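Local coordinates for protein leucine aminopeptidase 2, chloroplastic (Streptomyces sp. BC16019, PDB 5LHJ) that is an M17-family metalloaminopeptidase of bottromycin maturation that uses manganese ions and presumably removes unsubstituted N-terminal amino acids from peptides, at residues D366-V371 / A454-A459; H419-L424 / F447-V452; P238-L243 / H310-E315. All coordinates share one frame; numbering follows the deposited sequence.

Interaction 1. Residues D366-V371 / A454-A459; sequences DLVVDV and AGVPWA
With chi1 at 161°, Trp-458 carries its indole anti to the backbone N, and Asp-370 holds its carboxylate between its own N and carbonyl carbon (chi1 80°), which brings the two groups together across a pair of parallel strands. The indole NE1 meets OD2 of Asp-370 at 3.0 Å, nearly along the C-O bond, and the oxygen sits 20° out of the indole plane. OD1 of the same carboxylate accepts from His-460, so both its oxygens are engaged. Alongside this link the backbones pair as parallel strands: Val-368 N donates to Pro-457 O (3.0 Å), Ala-459 N to Val-368 O (3.1 Å) and Asp-370 N to Ala-459 O (2.9 Å). Val-368 shares the indole's sheet face and lays CG2 against Val-456 CG1 at 4.1 Å. On the other face Val-369 CG2 packs on Ala-459 CB. A leucine in place of Trp-458 would probably leave Asp-370 OD2 without its N-H partner, with mainly the OD1 bond to His-460 left to orient the carboxylate. The Asp-370 side chain lies about 7 Å from that of Lys-261, a manganese ligand of this protein though no metal is bound here, so its buried carboxylate probably adds negative charge near that site.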
# COMPACT_ATOMS: atom_id res chain seq x y z
N ASP A 366 -28.37 -2.56 -38.96
CA ASP A 366 -27.35 -2.22 -39.93
C ASP A 366 -26.06 -1.80 -39.22
O ASP A 366 -25.00 -1.87 -39.83
CB ASP A 366 -27.80 -1.05 -40.82
CG ASP A 366 -28.97 -1.42 -41.71
OD1 ASP A 366 -28.77 -2.16 -42.69
OD2 ASP A 366 -30.10 -0.94 -41.43
N LEU A 367 -26.17 -1.36 -37.96
CA LEU A 367 -25.05 -0.81 -37.20
C LEU A 367 -25.34 -1.01 -35.71
O LEU A 367 -26.49 -0.88 -35.30
CB LEU A 367 -24.89 0.69 -37.49
CG LEU A 367 -24.21 1.57 -36.43
CD1 LEU A 367 -22.72 1.30 -36.40
CD2 LEU A 367 -24.45 3.05 -36.64
N VAL A 368 -24.32 -1.32 -34.91
CA VAL A 368 -24.48 -1.40 -33.45
C VAL A 368 -23.48 -0.48 -32.76
O VAL A 368 -22.29 -0.54 -33.06
CB VAL A 368 -24.29 -2.85 -32.95
CG1 VAL A 368 -24.37 -2.93 -31.42
CG2 VAL A 368 -25.33 -3.76 -33.59
N VAL A 369 -23.96 0.34 -31.83
CA VAL A 369 -23.09 1.23 -31.05
C VAL A 369 -23.30 0.89 -29.58
O VAL A 369 -24.43 0.92 -29.11
CB VAL A 369 -23.39 2.72 -31.29
CG1 VAL A 369 -22.54 3.62 -30.37
CG2 VAL A 369 -23.16 3.08 -32.75
N ASP A 370 -22.23 0.57 -28.85
CA ASP A 370 -22.34 0.38 -27.40
C ASP A 370 -21.74 1.56 -26.66
O ASP A 370 -20.80 2.20 -27.15
CB ASP A 370 -21.77 -0.96 -26.94
CG ASP A 370 -20.28 -0.95 -26.81
OD1 ASP A 370 -19.75 -0.37 -25.82
OD2 ASP A 370 -19.63 -1.56 -27.68
N VAL A 371 -22.34 1.86 -25.51
CA VAL A 371 -21.92 2.95 -24.64
C VAL A 371 -21.81 2.40 -23.24
O VAL A 371 -22.77 1.79 -22.73
CB VAL A 371 -22.95 4.12 -24.65
CG1 VAL A 371 -22.40 5.32 -23.89
CG2 VAL A 371 -23.31 4.52 -26.07
N ALA A 454 -20.18 -11.17 -37.51
CA ALA A 454 -19.37 -10.89 -38.69
C ALA A 454 -20.10 -9.98 -39.67
O ALA A 454 -21.28 -10.20 -39.95
CB ALA A 454 -18.99 -12.20 -39.39
N GLY A 455 -19.42 -8.94 -40.14
CA GLY A 455 -20.00 -8.05 -41.14
C GLY A 455 -20.85 -6.88 -40.65
O GLY A 455 -21.27 -6.06 -41.47
N VAL A 456 -21.12 -6.79 -39.34
CA VAL A 456 -21.96 -5.72 -38.80
C VAL A 456 -21.08 -4.56 -38.33
O VAL A 456 -20.22 -4.77 -37.45
CB VAL A 456 -22.82 -6.22 -37.61
CG1 VAL A 456 -23.66 -5.10 -37.03
CG2 VAL A 456 -23.72 -7.39 -38.05
N PRO A 457 -21.25 -3.34 -38.90
CA PRO A 457 -20.49 -2.18 -38.43
C PRO A 457 -20.78 -1.88 -36.97
O PRO A 457 -21.94 -1.98 -36.53
CB PRO A 457 -20.96 -1.03 -39.32
CG PRO A 457 -21.48 -1.69 -40.55
CD PRO A 457 -22.01 -3.03 -40.13
N TRP A 458 -19.74 -1.54 -36.22
CA TRP A 458 -19.84 -1.39 -34.78
C TRP A 458 -18.91 -0.32 -34.26
O TRP A 458 -17.79 -0.16 -34.77
CB TRP A 458 -19.55 -2.75 -34.12
CG TRP A 458 -19.16 -2.74 -32.66
CD1 TRP A 458 -20.00 -2.62 -31.58
CD2 TRP A 458 -17.84 -2.88 -32.14
NE1 TRP A 458 -19.26 -2.67 -30.41
CE2 TRP A 458 -17.93 -2.83 -30.73
CE3 TRP A 458 -16.58 -3.03 -32.73
CZ2 TRP A 458 -16.81 -2.94 -29.91
CZ3 TRP A 458 -15.45 -3.13 -31.90
CH2 TRP A 458 -15.58 -3.08 -30.52
N ALA A 459 -19.38 0.41 -33.26
CA ALA A 459 -18.55 1.34 -32.50
C ALA A 459 -18.80 1.15 -31.01
O ALA A 459 -19.91 0.81 -30.58
CB ALA A 459 -18.83 2.79 -32.91

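Interaction 2. Residues H419-L424 / F447-V452; sequences HERRNL and FLQDFV
OD1 of Asp-450 is gripped by two nitrogens of one guanidinium, that of Arg-421: NH1 approaches to 2.8 Å on the syn lone pair, and NH2 adds a weak bond to the same oxygen at 3.2 Å. This salt bridge fastens a short 3-10 segment, 422-424, and the helical residues before it to the C-terminal part of helix 440-449 in the catalytic domain and to the type I beta turn from Gln-449 to Val-452. The two side chains run antiparallel to each other, with the guanidinium and carboxylate planes nearly coplanar, 28° apart. Arg-421 gets there on an arm extended from CG to NE. Its NH2 also donates to Gln-449 OE1 at 3.2 Å, in the guanidinium plane but from above the plane of the amide carbonyl, and a water accepts from NE and donates to that same OE1. With its amide oxygen doubly bound, Gln-449 is probably hindered from flipping. The other carboxylate oxygen, Asp-450 OD2, forms a salt bridge with Arg-431, which ties the turn to strand 431-432, earlier in the chain. Beside the charged cluster the contact becomes apolar, with Leu-424 directed toward the helix. One of its methyls, CD1, comes to 3.9 Å from Phe-447 N, while the other, CD2, rests 4.2 Å from Phe-447 CB.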
# COMPACT_ATOMS: atom_id res chain seq x y z
N HIS A 419 -2.07 -6.66 -31.66
CA HIS A 419 -1.11 -7.23 -30.71
C HIS A 419 -1.60 -7.27 -29.25
O HIS A 419 -1.02 -7.98 -28.43
CB HIS A 419 0.27 -6.57 -30.82
CG HIS A 419 0.30 -5.11 -30.47
ND1 HIS A 419 0.45 -4.12 -31.42
CD2 HIS A 419 0.24 -4.48 -29.27
CE1 HIS A 419 0.48 -2.94 -30.81
NE2 HIS A 419 0.35 -3.14 -29.51
N GLU A 420 -2.67 -6.54 -28.92
CA GLU A 420 -3.26 -6.67 -27.58
C GLU A 420 -4.18 -7.88 -27.42
O GLU A 420 -4.54 -8.23 -26.29
CB GLU A 420 -3.97 -5.38 -27.17
CG GLU A 420 -3.01 -4.26 -26.80
CD GLU A 420 -2.17 -4.57 -25.56
OE1 GLU A 420 -2.67 -5.21 -24.61
OE2 GLU A 420 -0.99 -4.19 -25.52
N ARG A 421 -4.55 -8.54 -28.52
CA ARG A 421 -5.39 -9.74 -28.43
C ARG A 421 -4.69 -10.87 -27.69
O ARG A 421 -5.35 -11.70 -27.07
CB ARG A 421 -5.86 -10.22 -29.81
CG ARG A 421 -6.86 -9.27 -30.43
CD ARG A 421 -7.58 -9.86 -31.64
NE ARG A 421 -8.88 -9.22 -31.78
CZ ARG A 421 -9.97 -9.50 -31.04
NH1 ARG A 421 -9.94 -10.45 -30.10
NH2 ARG A 421 -11.09 -8.81 -31.26
N ARG A 422 -3.35 -10.89 -27.69
CA ARG A 422 -2.65 -11.90 -26.92
C ARG A 422 -2.94 -11.80 -25.42
O ARG A 422 -2.84 -12.80 -24.71
CB ARG A 422 -1.15 -11.82 -27.16
CG ARG A 422 -0.49 -10.65 -26.50
CD ARG A 422 0.92 -10.46 -27.05
NE ARG A 422 1.72 -9.81 -26.03
CZ ARG A 422 1.67 -8.52 -25.72
NH1 ARG A 422 0.88 -7.64 -26.35
NH2 ARG A 422 2.45 -8.09 -24.75
N ASN A 423 -3.29 -10.60 -24.96
CA ASN A 423 -3.68 -10.40 -23.56
C ASN A 423 -5.10 -10.81 -23.20
O ASN A 423 -5.49 -10.69 -22.04
CB ASN A 423 -3.38 -8.96 -23.14
CG ASN A 423 -1.90 -8.73 -22.97
OD1 ASN A 423 -1.17 -9.64 -22.52
ND2 ASN A 423 -1.43 -7.54 -23.33
N LEU A 424 -5.87 -11.27 -24.18
CA LEU A 424 -7.15 -11.91 -23.93
C LEU A 424 -7.03 -13.44 -23.67
O LEU A 424 -8.00 -14.06 -23.27
CB LEU A 424 -8.09 -11.66 -25.10
CG LEU A 424 -8.49 -10.20 -25.38
CD1 LEU A 424 -9.42 -10.14 -26.58
CD2 LEU A 424 -9.13 -9.58 -24.16
N PHE A 447 -12.20 -7.44 -26.55
CA PHE A 447 -13.10 -8.41 -25.92
C PHE A 447 -14.52 -8.26 -26.48
O PHE A 447 -15.13 -9.25 -26.93
CB PHE A 447 -13.05 -8.21 -24.38
CG PHE A 447 -13.90 -9.16 -23.59
CD1 PHE A 447 -15.29 -9.03 -23.55
CD2 PHE A 447 -13.31 -10.16 -22.81
CE1 PHE A 447 -16.07 -9.90 -22.80
CE2 PHE A 447 -14.09 -11.01 -22.04
CZ PHE A 447 -15.47 -10.89 -22.05
N LEU A 448 -15.04 -7.03 -26.46
CA LEU A 448 -16.40 -6.77 -26.97
C LEU A 448 -16.52 -7.07 -28.46
O LEU A 448 -17.53 -7.59 -28.92
CB LEU A 448 -16.81 -5.32 -26.72
CG LEU A 448 -16.93 -4.86 -25.26
CD1 LEU A 448 -17.27 -3.37 -25.24
CD2 LEU A 448 -17.97 -5.65 -24.49
N GLN A 449 -15.47 -6.73 -29.21
CA GLN A 449 -15.47 -6.95 -30.66
C GLN A 449 -15.77 -8.41 -31.03
O GLN A 449 -16.45 -8.64 -32.03
CB GLN A 449 -14.13 -6.52 -31.27
CG GLN A 449 -14.12 -6.53 -32.79
CD GLN A 449 -12.81 -6.00 -33.37
OE1 GLN A 449 -11.76 -6.07 -32.73
NE2 GLN A 449 -12.87 -5.48 -34.59
N ASP A 450 -15.27 -9.35 -30.22
CA ASP A 450 -15.48 -10.81 -30.43
C ASP A 450 -16.97 -11.18 -30.55
O ASP A 450 -17.33 -12.18 -31.17
CB ASP A 450 -14.95 -11.64 -29.23
CG ASP A 450 -13.42 -11.66 -29.07
OD1 ASP A 450 -12.64 -11.27 -29.95
OD2 ASP A 450 -13.01 -12.12 -27.96
N PHE A 451 -17.84 -10.40 -29.91
CA PHE A 451 -19.26 -10.76 -29.80
C PHE A 451 -20.15 -10.10 -30.85
O PHE A 451 -21.34 -10.38 -30.88
CB PHE A 451 -19.74 -10.45 -28.39
CG PHE A 451 -19.02 -11.25 -27.36
CD1 PHE A 451 -19.40 -12.56 -27.10
CD2 PHE A 451 -17.93 -10.73 -26.68
CE1 PHE A 451 -18.73 -13.33 -26.14
CE2 PHE A 451 -17.23 -11.49 -25.74
CZ PHE A 451 -17.64 -12.78 -25.47
N VAL A 452 -19.59 -9.23 -31.68
CA VAL A 452 -20.36 -8.55 -32.71
C VAL A 452 -20.30 -9.43 -33.95
O VAL A 452 -19.21 -9.74 -34.44
CB VAL A 452 -19.80 -7.15 -33.02
CG1 VAL A 452 -20.67 -6.45 -34.06
CG2 VAL A 452 -19.75 -6.31 -31.75
O HOH W 1 -9.42 -7.15 -33.73

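Interaction 3. Residues P238-L243 / H310-E315; sequences PRYVEL and HLPLAE
Backbone hydrogen bonds come in two reciprocal pairs between Pro-238 to Leu-243 and His-310 to Glu-315, which run antiparallel. Arg-239 N donates to Leu-313 O at 2.9 Å and Leu-313 N returns a bond to Arg-239 O at 2.8 Å; Val-241 and Leu-311 exchange bonds in the same manner. Between and beyond these lie the non-hydrogen-bonded pairs Tyr-240 with Pro-312 and Glu-242 with His-310.

The polar side chains of Tyr-240 and His-310 converge on one oxygen, Glu-242 OE2. Tyr-240 OH donates to it at 2.6 Å on the anti side, and His-310 ND1 donates at 3.1 Å from above the opposite face of the carboxylate. The oxygen lies near the imidazole plane, whereas the carboxylate and imidazole planes stand almost perpendicular (83°). Tyr-240 reaches this point because CG is anti to its backbone N (chi1 177°), which carries the phenol toward the neighbouring strand, alongside the imidazole and pointing the same way. A salt bridge from Arg-356 to OE2 adds a positive charge that would probably keep Glu-242 ionised in this buried setting.

Apolar contacts occupy both faces. On the phenol side, Tyr-240 CD1 packs 4.3 Å from Pro-312 CB. On the other, Val-241 CG2 meets Leu-313 CD1 at 4.1 Å, and the CB atoms of Val-241 and Leu-311 face each other.

Strand 210-214 flanks 239-245 on its far edge, and 255-263 pairs in parallel with 306-316. Helix 345-358 covers the face of Tyr-240, His-310 and Pro-312, while helices 193-207 and 286-301 cover that of Val-241 and Leu-311.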
# COMPACT_ATOMS: atom_id res chain seq x y z
N PRO A 238 -31.48 -9.12 -11.66
CA PRO A 238 -31.18 -8.35 -12.87
C PRO A 238 -32.42 -8.19 -13.76
O PRO A 238 -33.45 -8.84 -13.53
CB PRO A 238 -30.11 -9.20 -13.56
CG PRO A 238 -30.42 -10.60 -13.13
CD PRO A 238 -30.91 -10.48 -11.71
N ARG A 239 -32.31 -7.28 -14.72
CA ARG A 239 -33.36 -7.00 -15.71
C ARG A 239 -32.69 -6.81 -17.05
O ARG A 239 -31.52 -6.41 -17.12
CB ARG A 239 -34.13 -5.71 -15.35
CG ARG A 239 -34.94 -5.77 -14.06
CD ARG A 239 -36.19 -6.63 -14.25
NE ARG A 239 -37.07 -6.71 -13.08
CZ ARG A 239 -37.04 -7.65 -12.13
NH1 ARG A 239 -36.13 -8.63 -12.14
NH2 ARG A 239 -37.96 -7.62 -11.16
N TYR A 240 -33.43 -7.08 -18.12
CA TYR A 240 -32.99 -6.71 -19.45
C TYR A 240 -34.14 -6.02 -20.15
O TYR A 240 -35.27 -6.55 -20.15
CB TYR A 240 -32.56 -7.95 -20.24
CG TYR A 240 -32.16 -7.66 -21.65
CD1 TYR A 240 -31.00 -6.93 -21.92
CD2 TYR A 240 -32.93 -8.10 -22.72
CE1 TYR A 240 -30.62 -6.64 -23.23
CE2 TYR A 240 -32.56 -7.83 -24.03
CZ TYR A 240 -31.41 -7.11 -24.29
OH TYR A 240 -31.05 -6.85 -25.59
N VAL A 241 -33.86 -4.85 -20.72
CA VAL A 241 -34.90 -4.02 -21.35
C VAL A 241 -34.54 -3.72 -22.80
O VAL A 241 -33.39 -3.35 -23.11
CB VAL A 241 -35.14 -2.69 -20.58
CG1 VAL A 241 -36.32 -1.92 -21.19
CG2 VAL A 241 -35.42 -2.98 -19.12
N GLU A 242 -35.51 -3.88 -23.70
CA GLU A 242 -35.36 -3.45 -25.08
C GLU A 242 -36.39 -2.36 -25.37
O GLU A 242 -37.57 -2.51 -25.03
CB GLU A 242 -35.45 -4.63 -26.07
CG GLU A 242 -34.14 -5.41 -26.12
CD GLU A 242 -34.13 -6.63 -27.03
OE1 GLU A 242 -35.21 -7.10 -27.45
OE2 GLU A 242 -33.02 -7.13 -27.31
N LEU A 243 -35.90 -1.28 -25.97
CA LEU A 243 -36.65 -0.03 -26.09
C LEU A 243 -36.49 0.37 -27.54
O LEU A 243 -35.36 0.60 -27.98
CB LEU A 243 -36.02 1.01 -25.13
CG LEU A 243 -36.59 2.41 -24.98
CD1 LEU A 243 -37.98 2.34 -24.38
CD2 LEU A 243 -35.71 3.29 -24.11
N HIS A 310 -30.81 -1.63 -26.16
CA HIS A 310 -30.62 -2.93 -25.52
C HIS A 310 -29.91 -2.65 -24.20
O HIS A 310 -28.78 -2.14 -24.20
CB HIS A 310 -29.74 -3.84 -26.38
CG HIS A 310 -30.17 -3.96 -27.81
ND1 HIS A 310 -30.93 -5.01 -28.28
CD2 HIS A 310 -29.90 -3.19 -28.89
CE1 HIS A 310 -31.12 -4.87 -29.58
NE2 HIS A 310 -30.50 -3.78 -29.98
N LEU A 311 -30.58 -2.93 -23.08
CA LEU A 311 -30.18 -2.41 -21.76
C LEU A 311 -30.13 -3.49 -20.67
O LEU A 311 -31.13 -3.78 -20.02
CB LEU A 311 -31.14 -1.28 -21.34
CG LEU A 311 -31.23 -0.13 -22.36
CD1 LEU A 311 -32.56 0.57 -22.32
CD2 LEU A 311 -30.06 0.83 -22.20
N PRO A 312 -28.94 -4.10 -20.45
CA PRO A 312 -28.76 -5.03 -19.33
C PRO A 312 -28.53 -4.28 -18.02
O PRO A 312 -27.64 -3.41 -17.94
CB PRO A 312 -27.51 -5.81 -19.75
CG PRO A 312 -26.71 -4.84 -20.56
CD PRO A 312 -27.73 -3.99 -21.28
N LEU A 313 -29.33 -4.62 -17.01
CA LEU A 313 -29.35 -3.93 -15.72
C LEU A 313 -29.06 -4.91 -14.59
O LEU A 313 -29.71 -5.94 -14.49
CB LEU A 313 -30.73 -3.27 -15.50
CG LEU A 313 -31.36 -2.52 -16.67
CD1 LEU A 313 -32.69 -1.92 -16.24
CD2 LEU A 313 -30.47 -1.41 -17.18
N ALA A 314 -28.10 -4.57 -13.73
CA ALA A 314 -27.73 -5.45 -12.61
C ALA A 314 -26.92 -4.71 -11.56
O ALA A 314 -26.43 -3.61 -11.82
CB ALA A 314 -26.94 -6.65 -13.12
N GLU A 315 -26.81 -5.30 -10.37
CA GLU A 315 -25.83 -4.89 -9.37
C GLU A 315 -24.69 -5.90 -9.32
O GLU A 315 -24.91 -7.08 -9.54
CB GLU A 315 -26.44 -4.81 -7.97
CG GLU A 315 -27.48 -3.73 -7.73
CD GLU A 315 -27.86 -3.61 -6.26
OE1 GLU A 315 -27.64 -4.57 -5.48
OE2 GLU A 315 -28.39 -2.55 -5.86

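From the N terminus, interaction 3 comes first: strand 306-316 returns to strand 239-245 and closes a loop of 66 residues before interaction 1 opens, so the two are in series. Interaction 1 then spans 82 residues, from strand 367-372 to strand 458-462, and interaction 2 is nested inside that loop, bringing 419-424 against the C-terminal part of helix 440-449. Interactions 1 and 3 belong to one mixed sheet, with strand 255-263 pairing between 306-316 and 367-372. Interactions 1 and 2 touch directly, the indole of Trp-458 packing on Gln-449, Leu-448 and Val-452, so the last part of the helix and the turn after it are seated against the sheet. Interactions 2 and 3 do not meet.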